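PDB 4C81: 2-c-methyl-d-erythritol 2,4-cyclodiphosphate synthase from Plasmodium falciparum, which catalyses the cyclisation of CDP-methylerythritol 2-phosphate to methylerythritol 2,4-cyclodiphosphate, releasing CMP, a step of the non-mevalonate route to isoprenoids. Local coordinates for residues D63-Y66 / H67-D71; T43-G47 / G48-N52; K139-S142 / T143-I147. The protein carries 1 engineered substitution. All coordinates share one frame; numbering follows the deposited sequence.

How the contacts relate
The three contacts touch one another pairwise. The centres of contacts 1 and 2 lie about 13 Å apart, and D63 joins them: its OD1 accepts from G47 N at 2.9 Å and its OD2 from G48 N at 3.0 Å. Contacts 2 and 3 have centres about 16 Å apart and are linked by N140 ND2, which donates to G47 O at 2.9 Å. Contact 1, about 13 Å from contact 3 between centres, packs on it through Y66 and I69, which touch N140, I141, V144 and L145. Contact 1 holds the zinc ligand H67, whose side chain is about 5 Å from a bound CDP. The side chain of L46 in contact 2 is about 7 Å from a bound CDP. The side chain of I141 in contact 3 is about 14 Å from a bound CDP.

Contact 1 (D63-Y66 / H67-D71); sequences DIIY and HSIVD. With ZN (zinc ion), chain B.
H67 N donates to D63 O at 3.0 Å in a nearly straight bond (168°), and the amides of S68, I69 and V70 follow with bonds to the carbonyls of I64, I65 and Y66, one helical turn back. D63 also caps this turn with its side chain. OD1 accepts from Y66 N at 3.0 Å, and the amide approaches from above the carboxylate plane. The carboxylate is held as well by the amides of G47 and G48. The H67 ring bends back toward the start of the helix, with CG beside its own backbone N (chi1 -58°). D63 O then lies over one ring face, 3.1 Å from the plane and offset toward the rim. H67 ND1 binds the zinc ion at 2.1 Å. A water completes the zinc site formed by H67, D15 and H17. NE2 of H67 is hydrogen-bonded to S98 OG, which should help fix the ring rotation. S68 OG sits near two carbonyls, I64 O at 2.9 Å and I65 O at 3.1 Å, and its single proton could serve either. On the side facing helix 130-145, I65 CG2 lies 3.7 Å from I69 CD1, the two chains side by side and pointing the same way. The whole is an N-capped helix start that presents a histidine to the catalytic-site zinc of the IspF (YgbB) fold.

Contact 2 (T43-G47 / G48-N52); sequences TLTLG and GVKIN
G48 touches T45 at the turn, its CA 3.6 Å from T45 CG2. G47 and G48 are the two central residues of a type I' turn from L46 to V49, and both have positive phi (57° and 79°). V49 pairs with L46 through two backbone bonds: V49 N donates to L46 O, and V49 O accepts from L46 N at 2.8 Å. The same carbonyl oxygen of V49 also receives a CH contact from T45 CA at 3.4 Å. The V49 side chain points to the face that L46 and I51 share. K50 and T45 form the non-hydrogen-bonded pair, with side chains on the other face. The lysine chain bends at chi2 (-75°), which brings its end back across the neighbouring strand. There NZ makes a weak bond to T45 OG1 at 3.4 Å and lies 3.7 Å from T43 CG2. The lysine and T43 side chains cross at about a right angle. I51 N donates to L44 O at 2.8 Å. Its side chain runs alongside that of L44, and CG1 of I51 packs 4.0 Å from both L44 CD2 and L46 CB. On this apolar face L46 and I51 lie against helix 130-145 and P128. L46 also touches helix 64-77, and L44 packs on strand 54-57. At N52 the chain turns a corner. A water bridges the open end, accepting from T43 OG1 and donating to N52 O. Such a two-residue type I' turn, closed by a hydrogen-bonded pair, is the classic tight beta hairpin.

Contact 3 (K139-S142 / T143-I147); sequences KNIS and TVLNI
K139 O takes three donors: T143 N at 3.1 Å, T143 OG1 at 2.9 Å and S142 OG. The serine hydroxyl approaches this oxygen at 2.6 Å, from above the carbonyl plane. S142 OG also lies by I138 O, and its single proton can serve only one of the two carbonyls at a time. The T143 hydroxyl gets there because OG1 lies beside its own backbone N (chi1 -59°), which turns it back along the helix. Further backbone bonds run from V144 N to N140 O and from L145 N to I141 O, each spanning one turn. The side-chain amide of N140 reaches G47 of the hairpin 43-52. The helix ends in a Schellman motif. N146 leaves the helix with positive phi (59°), and I147 N then donates back to S142 O at 3.1 Å, in the carbonyl plane and on a lone pair. The inner bond of the motif, N146 N to T143 O, is weak at 3.5 Å. This ending lets the chain leave helix 130-145 for strand 152-157, within a beta-alpha-beta unit that starts with strand 114-124. The apolar packing centres on two buried residues, I141 and L145. I141 CG2 meets L145 CD1 at 3.8 Å, the two side chains running the same way toward helix 64-77 and strand 114-124. Past the turn, the partly exposed I147 brings its CG1 back to within 4.2 Å of S142 CA, and its side chain also packs on I116 and I152.

Contact 1 (D63-Y66 / H67-D71)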
ATOM      1  N   ASP A  63     -15.645  -2.519 -10.811  1.00 23.69           N
ATOM      2  CA  ASP A  63     -15.707  -1.763  -9.560  1.00 16.21           C
ATOM      3  C   ASP A  63     -14.463  -2.010  -8.703  1.00 16.28           C
ATOM      4  O   ASP A  63     -14.462  -2.862  -7.810  1.00 18.15           O
ATOM      5  CB  ASP A  63     -16.989  -2.107  -8.787  1.00 18.08           C
ATOM      6  CG  ASP A  63     -17.297  -1.111  -7.677  1.00 25.23           C
ATOM      7  OD1 ASP A  63     -16.354  -0.563  -7.065  1.00 23.74           O
ATOM      8  OD2 ASP A  63     -18.492  -0.873  -7.406  1.00 25.90           O
ATOM      9  N   ILE A  64     -13.409  -1.249  -8.982  1.00 16.49           N
ATOM     10  CA  ILE A  64     -12.130  -1.405  -8.281  1.00 17.97           C
ATOM     11  C   ILE A  64     -12.256  -1.260  -6.761  1.00 21.14           C
ATOM     12  O   ILE A  64     -11.496  -1.880  -6.015  1.00 19.28           O
ATOM     13  CB  ILE A  64     -11.030  -0.431  -8.815  1.00 16.48           C
ATOM     14  CG1 ILE A  64     -11.511   1.025  -8.783  1.00 16.34           C
ATOM     15  CG2 ILE A  64     -10.585  -0.840 -10.224  1.00 17.63           C
ATOM     16  CD1 ILE A  64     -10.433   2.042  -9.127  1.00 17.66           C
ATOM     17  N   ILE A  65     -13.204  -0.446  -6.302  1.00 18.26           N
ATOM     18  CA  ILE A  65     -13.387  -0.231  -4.866  1.00 13.15           C
ATOM     19  C   ILE A  65     -13.947  -1.489  -4.197  1.00 16.52           C
ATOM     20  O   ILE A  65     -13.360  -2.014  -3.242  1.00 16.66           O
ATOM     21  CB  ILE A  65     -14.285   0.995  -4.579  1.00 15.20           C
ATOM     22  CG1 ILE A  65     -13.579   2.283  -5.020  1.00 22.26           C
ATOM     23  CG2 ILE A  65     -14.636   1.077  -3.109  1.00 22.04           C
ATOM     24  CD1 ILE A  65     -14.392   3.541  -4.770  1.00 18.35           C
ATOM     25  N   TYR A  66     -15.078  -1.980  -4.694  1.00 18.46           N
ATOM     26  CA  TYR A  66     -15.667  -3.198  -4.133  1.00 18.06           C
ATOM     27  C   TYR A  66     -14.728  -4.398  -4.231  1.00 19.81           C
ATOM     28  O   TYR A  66     -14.610  -5.170  -3.275  1.00 22.05           O
ATOM     29  CB  TYR A  66     -17.010  -3.531  -4.801  1.00 19.53           C
ATOM     30  CG  TYR A  66     -18.223  -2.753  -4.297  1.00 19.39           C
ATOM     31  CD1 TYR A  66     -18.149  -1.894  -3.196  1.00 17.98           C
ATOM     32  CD2 TYR A  66     -19.464  -2.920  -4.905  1.00 29.38           C
ATOM     33  CE1 TYR A  66     -19.265  -1.206  -2.740  1.00 16.61           C
ATOM     34  CE2 TYR A  66     -20.587  -2.237  -4.450  1.00 22.27           C
ATOM     35  CZ  TYR A  66     -20.479  -1.383  -3.373  1.00 20.61           C
ATOM     36  OH  TYR A  66     -21.588  -0.710  -2.923  1.00 25.08           O
ATOM     37  N   HIS A  67     -14.061  -4.552  -5.373  1.00 16.65           N
ATOM     38  CA  HIS A  67     -13.161  -5.683  -5.581  1.00 17.37           C
ATOM     39  C   HIS A  67     -11.955  -5.609  -4.641  1.00 17.78           C
ATOM     40  O   HIS A  67     -11.591  -6.610  -4.017  1.00 20.42           O
ATOM     41  CB  HIS A  67     -12.697  -5.777  -7.037  1.00 21.24           C
ATOM     42  CG  HIS A  67     -13.816  -5.912  -8.025  1.00 15.18           C
ATOM     43  ND1 HIS A  67     -13.622  -5.825  -9.386  1.00 21.87           N
ATOM     44  CD2 HIS A  67     -15.144  -6.102  -7.845  1.00 22.86           C
ATOM     45  CE1 HIS A  67     -14.782  -5.963 -10.004  1.00 22.77           C
ATOM     46  NE2 HIS A  67     -15.721  -6.135  -9.091  1.00 23.60           N
ATOM     47  N   SER A  68     -11.343  -4.432  -4.526  1.00 18.16           N
ATOM     48  CA  SER A  68     -10.185  -4.278  -3.641  1.00 16.20           C
ATOM     49  C   SER A  68     -10.570  -4.452  -2.168  1.00 15.11           C
ATOM     50  O   SER A  68      -9.802  -5.016  -1.395  1.00 17.08           O
ATOM     51  CB  SER A  68      -9.492  -2.931  -3.857  1.00 19.60           C
ATOM     52  OG  SER A  68     -10.291  -1.860  -3.411  1.00 20.37           O
ATOM     53  N   ILE A  69     -11.755  -3.979  -1.786  1.00 18.98           N
ATOM     54  CA  ILE A  69     -12.258  -4.200  -0.424  1.00 15.95           C
ATOM     55  C   ILE A  69     -12.395  -5.700  -0.129  1.00 19.52           C
ATOM     56  O   ILE A  69     -11.939  -6.172   0.915  1.00 18.09           O
ATOM     57  CB  ILE A  69     -13.607  -3.480  -0.183  1.00 18.72           C
ATOM     58  CG1 ILE A  69     -13.394  -1.969  -0.077  1.00 18.95           C
ATOM     59  CG2 ILE A  69     -14.268  -3.985   1.103  1.00 21.17           C
ATOM     60  CD1 ILE A  69     -14.669  -1.161  -0.194  1.00 22.30           C
ATOM     61  N   VAL A  70     -13.002  -6.445  -1.051  1.00 18.84           N
ATOM     62  CA  VAL A  70     -13.151  -7.898  -0.890  1.00 16.58           C
ATOM     63  C   VAL A  70     -11.790  -8.569  -0.708  1.00 18.64           C
ATOM     64  O   VAL A  70     -11.594  -9.322   0.244  1.00 19.60           O
ATOM     65  CB  VAL A  70     -13.898  -8.541  -2.072  1.00 22.00           C
ATOM     66  CG1 VAL A  70     -13.836 -10.061  -1.990  1.00 21.46           C
ATOM     67  CG2 VAL A  70     -15.336  -8.080  -2.080  1.00 26.61           C
ATOM     68  N   ASP A  71     -10.840  -8.268  -1.586  1.00 20.36           N
ATOM     69  CA  ASP A  71      -9.521  -8.897  -1.493  1.00 20.59           C
ATOM     70  C   ASP A  71      -8.725  -8.444  -0.267  1.00 14.02           C
ATOM     71  O   ASP A  71      -7.858  -9.178   0.206  1.00 18.95           O
ATOM     72  CB  ASP A  71      -8.727  -8.713  -2.790  1.00 25.90           C
ATOM     73  CG  ASP A  71      -9.166  -9.683  -3.882  1.00 46.06           C
ATOM     74  OD1 ASP A  71      -9.788 -10.726  -3.568  1.00 31.29           O
ATOM     75  OD2 ASP A  71      -8.877  -9.408  -5.061  1.00 33.81           O
TER
HETATM   76 ZN    ZN B1240     -11.790  -5.794 -10.329  1.00 19.88          ZN
HETATM   77  O   HOH W   1     -11.142  -7.470 -10.031  1.00 28.90           O

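Contact 2 (T43-G47 / G48-N52)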
ATOM      1  N   THR A  43     -20.776   0.680 -18.700  1.00 34.28           N
ATOM      2  CA  THR A  43     -20.650   1.846 -17.822  1.00 34.94           C
ATOM      3  C   THR A  43     -19.933   1.479 -16.514  1.00 26.60           C
ATOM      4  O   THR A  43     -20.268   0.479 -15.880  1.00 30.00           O
ATOM      5  CB  THR A  43     -22.038   2.469 -17.498  1.00 47.18           C
ATOM      6  OG1 THR A  43     -21.876   3.596 -16.626  1.00 38.99           O
ATOM      7  CG2 THR A  43     -22.965   1.452 -16.837  1.00 82.90           C
ATOM      8  N   LEU A  44     -18.951   2.292 -16.126  1.00 23.00           N
ATOM      9  CA  LEU A  44     -18.192   2.071 -14.887  1.00 26.82           C
ATOM     10  C   LEU A  44     -19.064   2.206 -13.639  1.00 25.87           C
ATOM     11  O   LEU A  44     -19.893   3.113 -13.539  1.00 22.40           O
ATOM     12  CB  LEU A  44     -17.019   3.062 -14.786  1.00 19.88           C
ATOM     13  CG  LEU A  44     -16.204   3.070 -13.482  1.00 24.36           C
ATOM     14  CD1 LEU A  44     -15.441   1.765 -13.311  1.00 22.87           C
ATOM     15  CD2 LEU A  44     -15.253   4.260 -13.450  1.00 21.66           C
ATOM     16  N   THR A  45     -18.862   1.292 -12.693  1.00 22.64           N
ATOM     17  CA  THR A  45     -19.433   1.389 -11.357  1.00 22.77           C
ATOM     18  C   THR A  45     -18.274   1.487 -10.375  1.00 24.87           C
ATOM     19  O   THR A  45     -17.303   0.738 -10.485  1.00 24.28           O
ATOM     20  CB  THR A  45     -20.279   0.151 -11.010  1.00 28.68           C
ATOM     21  OG1 THR A  45     -21.273  -0.049 -12.023  1.00 37.89           O
ATOM     22  CG2 THR A  45     -20.959   0.323  -9.655  1.00 31.90           C
ATOM     23  N   LEU A  46     -18.379   2.413  -9.428  1.00 23.98           N
ATOM     24  CA  LEU A  46     -17.303   2.686  -8.478  1.00 23.96           C
ATOM     25  C   LEU A  46     -17.891   2.837  -7.072  1.00 20.11           C
ATOM     26  O   LEU A  46     -18.631   3.785  -6.794  1.00 23.17           O
ATOM     27  CB  LEU A  46     -16.547   3.947  -8.913  1.00 26.94           C
ATOM     28  CG  LEU A  46     -15.138   4.192  -8.373  1.00 35.78           C
ATOM     29  CD1 LEU A  46     -14.202   3.042  -8.716  1.00 25.59           C
ATOM     30  CD2 LEU A  46     -14.596   5.498  -8.931  1.00 41.20           C
ATOM     31  N   GLY A  47     -17.567   1.891  -6.192  1.00 18.45           N
ATOM     32  CA  GLY A  47     -18.157   1.835  -4.858  1.00 21.65           C
ATOM     33  C   GLY A  47     -19.671   1.752  -4.909  1.00 21.51           C
ATOM     34  O   GLY A  47     -20.360   2.342  -4.079  1.00 22.57           O
ATOM     35  N   GLY A  48     -20.182   1.030  -5.905  1.00 20.17           N
ATOM     36  CA  GLY A  48     -21.622   0.906  -6.125  1.00 27.32           C
ATOM     37  C   GLY A  48     -22.288   2.093  -6.807  1.00 36.37           C
ATOM     38  O   GLY A  48     -23.501   2.079  -7.005  1.00 30.44           O
ATOM     39  N   VAL A  49     -21.511   3.114  -7.171  1.00 24.69           N
ATOM     40  CA  VAL A  49     -22.048   4.320  -7.804  1.00 22.42           C
ATOM     41  C   VAL A  49     -21.755   4.298  -9.299  1.00 23.30           C
ATOM     42  O   VAL A  49     -20.600   4.176  -9.707  1.00 25.80           O
ATOM     43  CB  VAL A  49     -21.434   5.605  -7.201  1.00 23.90           C
ATOM     44  CG1 VAL A  49     -22.046   6.848  -7.851  1.00 26.17           C
ATOM     45  CG2 VAL A  49     -21.623   5.641  -5.688  1.00 24.60           C
ATOM     46  N   LYS A  50     -22.802   4.425 -10.115  1.00 25.55           N
ATOM     47  CA  LYS A  50     -22.641   4.477 -11.565  1.00 22.60           C
ATOM     48  C   LYS A  50     -21.957   5.777 -11.981  1.00 24.28           C
ATOM     49  O   LYS A  50     -22.308   6.854 -11.497  1.00 25.69           O
ATOM     50  CB  LYS A  50     -23.999   4.363 -12.267  1.00 32.48           C
ATOM     51  CG  LYS A  50     -24.668   3.008 -12.120  1.00 36.67           C
ATOM     52  CD  LYS A  50     -24.004   1.956 -12.994  1.00 50.49           C
ATOM     53  CE  LYS A  50     -24.742   0.629 -12.921  1.00 97.96           C
ATOM     54  NZ  LYS A  50     -24.168  -0.378 -13.855  1.00 64.26           N
ATOM     55  N   ILE A  51     -20.977   5.654 -12.874  1.00 23.38           N
ATOM     56  CA  ILE A  51     -20.218   6.788 -13.392  1.00 20.13           C
ATOM     57  C   ILE A  51     -20.560   6.914 -14.873  1.00 23.89           C
ATOM     58  O   ILE A  51     -19.987   6.226 -15.715  1.00 24.81           O
ATOM     59  CB  ILE A  51     -18.691   6.589 -13.216  1.00 22.43           C
ATOM     60  CG1 ILE A  51     -18.355   6.109 -11.798  1.00 22.02           C
ATOM     61  CG2 ILE A  51     -17.954   7.879 -13.521  1.00 21.14           C
ATOM     62  CD1 ILE A  51     -18.829   7.024 -10.699  1.00 21.63           C
ATOM     63  N   ASN A  52     -21.503   7.800 -15.181  1.00 27.99           N
ATOM     64  CA  ASN A  52     -22.139   7.817 -16.501  1.00 31.38           C
ATOM     65  C   ASN A  52     -21.252   8.299 -17.652  1.00 31.07           C
ATOM     66  O   ASN A  52     -21.557   8.025 -18.811  1.00 28.37           O
ATOM     67  CB  ASN A  52     -23.426   8.652 -16.453  1.00 31.36           C
ATOM     68  CG  ASN A  52     -24.437   8.118 -15.446  1.00 49.54           C
ATOM     69  OD1 ASN A  52     -24.435   6.932 -15.109  1.00 37.94           O
ATOM     70  ND2 ASN A  52     -25.305   8.997 -14.959  1.00 83.17           N
TER
HETATM   71  O   HOH W   2     -20.982   5.102 -19.104  1.00 39.40           O

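Contact 3 (K139-S142 / T143-I147)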
ATOM      1  N   LYS A 139     -21.789   5.412   2.013  1.00 25.12           N
ATOM      2  CA  LYS A 139     -23.109   4.870   2.351  1.00 26.03           C
ATOM      3  C   LYS A 139     -23.271   3.449   1.813  1.00 22.76           C
ATOM      4  O   LYS A 139     -23.757   2.565   2.519  1.00 28.40           O
ATOM      5  CB  LYS A 139     -24.222   5.773   1.804  1.00 26.17           C
ATOM      6  CG  LYS A 139     -25.632   5.337   2.199  1.00 32.10           C
ATOM      7  CD  LYS A 139     -26.676   6.327   1.713  1.00 82.96           C
ATOM      8  CE  LYS A 139     -28.082   5.862   2.054  1.00 99.59           C
ATOM      9  NZ  LYS A 139     -29.120   6.822   1.585  1.00 96.63           N
ATOM     10  N   ASN A 140     -22.854   3.240   0.565  1.00 22.65           N
ATOM     11  CA  ASN A 140     -22.928   1.929  -0.074  1.00 23.22           C
ATOM     12  C   ASN A 140     -22.060   0.889   0.633  1.00 26.49           C
ATOM     13  O   ASN A 140     -22.509  -0.225   0.888  1.00 24.93           O
ATOM     14  CB  ASN A 140     -22.523   2.026  -1.546  1.00 27.70           C
ATOM     15  CG  ASN A 140     -23.565   2.720  -2.404  1.00 27.87           C
ATOM     16  OD1 ASN A 140     -24.686   2.988  -1.960  1.00 30.52           O
ATOM     17  ND2 ASN A 140     -23.199   3.012  -3.649  1.00 26.52           N
ATOM     18  N   ILE A 141     -20.821   1.259   0.953  1.00 20.09           N
ATOM     19  CA  ILE A 141     -19.911   0.351   1.657  1.00 19.59           C
ATOM     20  C   ILE A 141     -20.447  -0.009   3.050  1.00 21.31           C
ATOM     21  O   ILE A 141     -20.383  -1.171   3.463  1.00 21.45           O
ATOM     22  CB  ILE A 141     -18.490   0.954   1.790  1.00 19.02           C
ATOM     23  CG1 ILE A 141     -17.832   1.085   0.417  1.00 21.21           C
ATOM     24  CG2 ILE A 141     -17.622   0.097   2.702  1.00 19.15           C
ATOM     25  CD1 ILE A 141     -16.616   1.976   0.417  1.00 19.50           C
ATOM     26  N   SER A 142     -20.968   0.987   3.766  1.00 21.95           N
ATOM     27  CA  SER A 142     -21.526   0.771   5.103  1.00 21.77           C
ATOM     28  C   SER A 142     -22.697  -0.209   5.061  1.00 27.01           C
ATOM     29  O   SER A 142     -22.833  -1.060   5.939  1.00 25.22           O
ATOM     30  CB  SER A 142     -21.966   2.097   5.731  1.00 29.99           C
ATOM     31  OG  SER A 142     -22.959   2.736   4.950  1.00 46.54           O
ATOM     32  N   THR A 143     -23.525  -0.090   4.027  1.00 27.90           N
ATOM     33  CA  THR A 143     -24.695  -0.952   3.864  1.00 31.90           C
ATOM     34  C   THR A 143     -24.314  -2.401   3.546  1.00 24.75           C
ATOM     35  O   THR A 143     -24.839  -3.330   4.167  1.00 41.11           O
ATOM     36  CB  THR A 143     -25.620  -0.425   2.742  1.00 34.26           C
ATOM     37  OG1 THR A 143     -26.043   0.909   3.052  1.00 31.17           O
ATOM     38  CG2 THR A 143     -26.843  -1.320   2.581  1.00 50.15           C
ATOM     39  N   VAL A 144     -23.396  -2.583   2.598  1.00 22.98           N
ATOM     40  CA  VAL A 144     -23.035  -3.918   2.115  0.50 28.49           C
ATOM     41  C   VAL A 144     -22.171  -4.684   3.121  1.00 37.27           C
ATOM     42  O   VAL A 144     -22.202  -5.914   3.155  1.00 40.21           O
ATOM     43  CB  VAL A 144     -22.310  -3.857   0.748  0.50 32.16           C
ATOM     44  CG1 VAL A 144     -22.105  -5.254   0.190  0.50 36.14           C
ATOM     45  CG2 VAL A 144     -23.102  -3.014  -0.244  0.50 53.63           C
ATOM     46  N   LEU A 145     -21.406  -3.960   3.937  1.00 22.72           N
ATOM     47  CA  LEU A 145     -20.562  -4.590   4.961  1.00 25.06           C
ATOM     48  C   LEU A 145     -21.210  -4.598   6.345  1.00 22.12           C
ATOM     49  O   LEU A 145     -20.708  -5.254   7.262  1.00 28.89           O
ATOM     50  CB  LEU A 145     -19.187  -3.909   5.031  1.00 21.62           C
ATOM     51  CG  LEU A 145     -18.257  -4.132   3.837  1.00 26.68           C
ATOM     52  CD1 LEU A 145     -16.940  -3.393   4.037  1.00 23.62           C
ATOM     53  CD2 LEU A 145     -18.004  -5.613   3.604  1.00 35.10           C
ATOM     54  N   ASN A 146     -22.320  -3.871   6.491  1.00 25.20           N
ATOM     55  CA  ASN A 146     -23.028  -3.737   7.765  1.00 31.54           C
ATOM     56  C   ASN A 146     -22.137  -3.127   8.857  1.00 32.34           C
ATOM     57  O   ASN A 146     -22.043  -3.647   9.972  1.00 31.28           O
ATOM     58  CB  ASN A 146     -23.611  -5.093   8.203  1.00 38.17           C
ATOM     59  CG  ASN A 146     -24.684  -4.959   9.280  1.00 54.63           C
ATOM     60  OD1 ASN A 146     -25.240  -3.882   9.501  1.00 45.54           O
ATOM     61  ND2 ASN A 146     -24.980  -6.066   9.950  1.00 78.35           N
ATOM     62  N   ILE A 147     -21.474  -2.026   8.511  1.00 28.60           N
ATOM     63  CA  ILE A 147     -20.657  -1.269   9.462  1.00 30.65           C
ATOM     64  C   ILE A 147     -21.075   0.196   9.446  1.00 25.95           C
ATOM     65  O   ILE A 147     -21.849   0.618   8.583  1.00 29.76           O
ATOM     66  CB  ILE A 147     -19.136  -1.395   9.166  1.00 19.79           C
ATOM     67  CG1 ILE A 147     -18.787  -0.854   7.771  1.00 26.94           C
ATOM     68  CG2 ILE A 147     -18.688  -2.848   9.304  1.00 25.65           C
ATOM     69  CD1 ILE A 147     -17.303  -0.935   7.431  1.00 27.55           C
TER